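Local coordinates for mandelate racemase/muconate lactonizing enzyme, C-terminal domain protein (PDB 4DWD) that binds magnesium and may act as a hydro-lyase, as a member of the mandelate racemase/muconate lactonizing group of the enolase superfamily, at residues P302-S314 with H346-V358. Sequence-based numbering, arbitrary orientation.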
loop_
_atom_site.group_PDB
_atom_site.type_symbol
_atom_site.label_atom_id
_atom_site.label_comp_id
_atom_site.label_asym_id
_atom_site.label_seq_id
_atom_site.Cartn_x
_atom_site.Cartn_y
_atom_site.Cartn_z
ATOM N N PRO B 302 -21.736 18.453 -32.960
ATOM C CA PRO B 302 -23.063 17.981 -33.387
ATOM C C PRO B 302 -23.087 17.107 -34.642
ATOM O O PRO B 302 -24.129 16.528 -34.965
ATOM C CB PRO B 302 -23.808 19.288 -33.677
ATOM C CG PRO B 302 -22.740 20.227 -34.120
ATOM C CD PRO B 302 -21.539 19.884 -33.266
ATOM N N GLY B 303 -21.963 17.023 -35.347
ATOM C CA GLY B 303 -21.925 16.319 -36.628
ATOM C C GLY B 303 -21.174 15.007 -36.584
ATOM O O GLY B 303 -21.628 14.037 -35.971
ATOM N N VAL B 304 -20.028 14.969 -37.260
ATOM C CA VAL B 304 -19.234 13.726 -37.372
ATOM C C VAL B 304 -18.922 13.091 -36.012
ATOM O O VAL B 304 -19.144 11.893 -35.824
ATOM C CB VAL B 304 -17.951 13.951 -38.206
ATOM C CG1 VAL B 304 -17.057 12.710 -38.241
ATOM C CG2 VAL B 304 -18.316 14.346 -39.628
ATOM N N GLY B 305 -18.444 13.888 -35.059
ATOM C CA GLY B 305 -18.093 13.346 -33.737
ATOM C C GLY B 305 -19.298 12.749 -33.024
ATOM O O GLY B 305 -19.194 11.727 -32.356
ATOM N N HIS B 306 -20.457 13.388 -33.169
ATOM C CA HIS B 306 -21.665 12.863 -32.559
ATOM C C HIS B 306 -22.008 11.515 -33.129
ATOM O O HIS B 306 -22.335 10.587 -32.388
ATOM C CB HIS B 306 -22.815 13.832 -32.774
ATOM C CG HIS B 306 -24.144 13.274 -32.376
ATOM N ND1 HIS B 306 -24.557 13.216 -31.086
ATOM C CD2 HIS B 306 -25.165 12.733 -33.146
ATOM C CE1 HIS B 306 -25.787 12.669 -31.042
ATOM N NE2 HIS B 306 -26.163 12.383 -32.303
ATOM N N PHE B 307 -21.936 11.387 -34.450
ATOM C CA PHE B 307 -22.280 10.123 -35.090
ATOM C C PHE B 307 -21.321 9.008 -34.676
ATOM O O PHE B 307 -21.755 7.900 -34.363
ATOM C CB PHE B 307 -22.340 10.287 -36.610
ATOM C CG PHE B 307 -23.677 10.751 -37.108
ATOM C CD1 PHE B 307 -24.120 12.051 -36.867
ATOM C CD2 PHE B 307 -24.481 9.896 -37.838
ATOM C CE1 PHE B 307 -25.351 12.474 -37.333
ATOM C CE2 PHE B 307 -25.713 10.309 -38.309
ATOM C CZ PHE B 307 -26.154 11.604 -38.051
ATOM N N ALA B 308 -20.018 9.293 -34.661
ATOM C CA ALA B 308 -19.062 8.297 -34.180
ATOM C C ALA B 308 -19.380 7.861 -32.754
ATOM O O ALA B 308 -19.404 6.670 -32.440
ATOM C CB ALA B 308 -17.645 8.841 -34.271
ATOM N N ASN B 309 -19.648 8.848 -31.907
ATOM C CA ASN B 309 -19.984 8.618 -30.503
ATOM C C ASN B 309 -21.201 7.710 -30.341
ATOM O O ASN B 309 -21.150 6.745 -29.570
ATOM C CB ASN B 309 -20.198 9.969 -29.802
ATOM C CG ASN B 309 -20.214 9.870 -28.279
ATOM O OD1 ASN B 309 -19.379 9.202 -27.677
ATOM N ND2 ASN B 309 -21.156 10.575 -27.651
ATOM N N ILE B 310 -22.287 8.001 -31.063
ATOM C CA ILE B 310 -23.488 7.156 -30.913
ATOM C C ILE B 310 -23.345 5.739 -31.506
ATOM O O ILE B 310 -23.910 4.792 -30.970
ATOM C CB ILE B 310 -24.806 7.853 -31.341
ATOM C CG1 ILE B 310 -24.824 8.138 -32.850
ATOM C CG2 ILE B 310 -25.050 9.105 -30.486
ATOM C CD1 ILE B 310 -26.169 8.634 -33.351
ATOM N N HIS B 311 -22.568 5.562 -32.575
ATOM C CA HIS B 311 -22.288 4.187 -33.015
ATOM C C HIS B 311 -21.608 3.405 -31.914
ATOM O O HIS B 311 -21.992 2.271 -31.618
ATOM C CB HIS B 311 -21.459 4.154 -34.293
ATOM C CG HIS B 311 -22.271 4.379 -35.549
ATOM N ND1 HIS B 311 -22.883 3.368 -36.204
ATOM C CD2 HIS B 311 -22.559 5.545 -36.258
ATOM C CE1 HIS B 311 -23.529 3.860 -37.284
ATOM N NE2 HIS B 311 -23.331 5.193 -37.315
ATOM N N VAL B 312 -20.584 3.987 -31.301
ATOM C CA VAL B 312 -19.893 3.300 -30.206
ATOM C C VAL B 312 -20.817 3.079 -29.012
ATOM O O VAL B 312 -20.876 1.990 -28.471
ATOM C CB VAL B 312 -18.609 4.050 -29.785
ATOM C CG1 VAL B 312 -18.076 3.562 -28.438
ATOM C CG2 VAL B 312 -17.541 3.914 -30.864
ATOM N N LEU B 313 -21.559 4.104 -28.609
ATOM C CA LEU B 313 -22.426 3.942 -27.426
ATOM C C LEU B 313 -23.588 2.965 -27.613
ATOM O O LEU B 313 -24.064 2.373 -26.642
ATOM C CB LEU B 313 -22.903 5.298 -26.901
ATOM C CG LEU B 313 -21.750 6.060 -26.224
ATOM C CD1 LEU B 313 -22.143 7.500 -25.938
ATOM C CD2 LEU B 313 -21.296 5.363 -24.943
ATOM N N SER B 314 -24.020 2.770 -28.862
ATOM C CA SER B 314 -25.057 1.781 -29.137
ATOM C C SER B 314 -24.590 0.374 -28.763
ATOM O O SER B 314 -25.431 -0.497 -28.479
ATOM C CB SER B 314 -25.498 1.834 -30.609
ATOM O OG SER B 314 -24.551 1.227 -31.475
ATOM N N HIS B 346 -34.423 11.539 -27.225
ATOM C CA HIS B 346 -33.528 10.472 -27.688
ATOM C C HIS B 346 -32.903 10.774 -29.023
ATOM O O HIS B 346 -33.454 11.538 -29.814
ATOM C CB HIS B 346 -34.295 9.154 -27.805
ATOM C CG HIS B 346 -34.726 8.571 -26.479
ATOM N ND1 HIS B 346 -35.766 9.058 -25.775
ATOM C CD2 HIS B 346 -34.229 7.490 -25.751
ATOM C CE1 HIS B 346 -35.918 8.339 -24.648
ATOM N NE2 HIS B 346 -34.981 7.378 -24.635
ATOM N N PHE B 347 -31.762 10.143 -29.292
ATOM C CA PHE B 347 -31.143 10.159 -30.623
ATOM C C PHE B 347 -31.508 8.866 -31.330
ATOM O O PHE B 347 -31.299 7.778 -30.785
ATOM C CB PHE B 347 -29.623 10.260 -30.507
ATOM C CG PHE B 347 -29.150 11.542 -29.887
ATOM C CD1 PHE B 347 -29.385 12.758 -30.519
ATOM C CD2 PHE B 347 -28.454 11.533 -28.679
ATOM C CE1 PHE B 347 -28.960 13.950 -29.949
ATOM C CE2 PHE B 347 -28.006 12.723 -28.109
ATOM C CZ PHE B 347 -28.261 13.935 -28.745
ATOM N N ALA B 348 -32.060 8.989 -32.532
ATOM C CA ALA B 348 -32.395 7.817 -33.343
ATOM C C ALA B 348 -31.239 7.463 -34.265
ATOM O O ALA B 348 -30.918 8.217 -35.191
ATOM C CB ALA B 348 -33.669 8.070 -34.148
ATOM N N LEU B 349 -30.618 6.317 -34.005
ATOM C CA LEU B 349 -29.521 5.827 -34.835
ATOM C C LEU B 349 -30.070 4.995 -35.995
ATOM O O LEU B 349 -30.710 3.971 -35.782
ATOM C CB LEU B 349 -28.555 4.997 -33.979
ATOM C CG LEU B 349 -27.322 4.363 -34.628
ATOM C CD1 LEU B 349 -26.487 5.401 -35.355
ATOM C CD2 LEU B 349 -26.513 3.696 -33.536
ATOM N N GLY B 350 -29.825 5.463 -37.216
ATOM C CA GLY B 350 -30.312 4.800 -38.425
ATOM C C GLY B 350 -29.358 3.740 -38.942
ATOM O O GLY B 350 -28.282 3.532 -38.378
ATOM N N ASP B 351 -29.743 3.078 -40.032
ATOM C CA ASP B 351 -28.981 1.928 -40.535
ATOM C C ASP B 351 -28.190 2.171 -41.837
ATOM O O ASP B 351 -27.771 1.214 -42.499
ATOM C CB ASP B 351 -29.888 0.684 -40.653
ATOM C CG ASP B 351 -30.989 0.837 -41.708
ATOM O OD1 ASP B 351 -31.075 1.888 -42.374
ATOM O OD2 ASP B 351 -31.774 -0.121 -41.879
ATOM N N ALA B 352 -27.966 3.434 -42.195
ATOM C CA ALA B 352 -27.156 3.763 -43.377
ATOM C C ALA B 352 -25.728 3.245 -43.210
ATOM O O ALA B 352 -25.196 3.228 -42.090
ATOM C CB ALA B 352 -27.146 5.264 -43.631
ATOM N N PRO B 353 -25.098 2.804 -44.310
ATOM C CA PRO B 353 -23.716 2.326 -44.214
ATOM C C PRO B 353 -22.737 3.378 -43.688
ATOM O O PRO B 353 -22.916 4.581 -43.919
ATOM C CB PRO B 353 -23.389 1.938 -45.658
ATOM C CG PRO B 353 -24.713 1.504 -46.204
ATOM C CD PRO B 353 -25.671 2.518 -45.641
ATOM N N GLY B 354 -21.719 2.919 -42.966
ATOM C CA GLY B 354 -20.727 3.820 -42.393
ATOM C C GLY B 354 -21.299 4.578 -41.209
ATOM O O GLY B 354 -22.039 4.019 -40.404
ATOM N N LEU B 355 -20.943 5.858 -41.090
ATOM C CA LEU B 355 -21.493 6.713 -40.040
ATOM C C LEU B 355 -22.961 7.041 -40.260
ATOM O O LEU B 355 -23.724 7.172 -39.310
ATOM C CB LEU B 355 -20.735 8.039 -40.000
ATOM C CG LEU B 355 -19.331 7.986 -39.418
ATOM C CD1 LEU B 355 -18.647 9.296 -39.744
ATOM C CD2 LEU B 355 -19.341 7.743 -37.909
ATOM N N GLY B 356 -23.340 7.196 -41.521
ATOM C CA GLY B 356 -24.687 7.634 -41.863
ATOM C C GLY B 356 -24.881 9.136 -41.795
ATOM O O GLY B 356 -26.011 9.599 -41.851
ATOM N N ILE B 357 -23.791 9.895 -41.694
ATOM C CA ILE B 357 -23.852 11.359 -41.670
ATOM C C ILE B 357 -23.975 11.845 -43.111
ATOM O O ILE B 357 -23.326 11.302 -44.008
ATOM C CB ILE B 357 -22.624 12.009 -40.964
ATOM C CG1 ILE B 357 -22.807 13.523 -40.855
ATOM C CG2 ILE B 357 -21.332 11.728 -41.714
ATOM C CD1 ILE B 357 -22.989 14.057 -39.466
ATOM N N VAL B 358 -24.822 12.851 -43.322
ATOM C CA VAL B 358 -25.068 13.405 -44.649
ATOM C C VAL B 358 -24.540 14.842 -44.716
ATOM O O VAL B 358 -24.978 15.720 -43.969
ATOM C CB VAL B 358 -26.571 13.347 -45.004
ATOM C CG1 VAL B 358 -26.846 14.040 -46.334
ATOM C CG2 VAL B 358 -27.064 11.903 -45.036
#
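Where Phe307 faces Leu355 and Ile310 faces Leu349, the chain of 346-358 wraps around one side of the helix 304-314, whose N-cap is Gly303. The short strand 346-348 passes beside the middle of the helix, and the loop that follows turns back toward its N-terminal end, bringing the CA atoms of Phe307 and Leu355 to 6.1 Å and those of Val304 and Ile357 to 6.7 Å. One polar bond across the contact illustrates how a helix can hold an irregular segment: NE2 of His311 donates to the carbonyl O of Leu355 at 2.8 Å. The oxygen lies nearly in the imidazole plane, but the donor stands above the carbonyl plane. The imidazole is held at both nitrogens, since ND1 is also hydrogen-bonded, while CD1 of Leu349 rests over one ring face, 3.9 Å from its centroid. The other branch of Leu349, CD2, meets CB of Ser314. Both segments belong to the barrel domain of the enolase superfamily; strand 346-348 pairs antiparallel with barrel strand 125-132, and Asp104 of helix 90-110 accepts a bond from the backbone N of Leu355. On the strand side, His306 has its CG anti to the backbone N (chi1 171°), which carries the imidazole edge to the face of Phe347 in a T-shaped pair with planes at 68°; its CE1 sits over the phenyl centre. Toward the start of the helix, CB of Ile357 lies over the Phe307 ring in a CH-pi contact, and CD1 of Ile357 lies against the CD1 side of the Phe307 ring and also comes within 3.5 Å of C of Gly303. Leu355 divides its methyls, CD1 meeting CG1 of Val304 and CD2 packing 3.7 Å from the backbone N of Ala308.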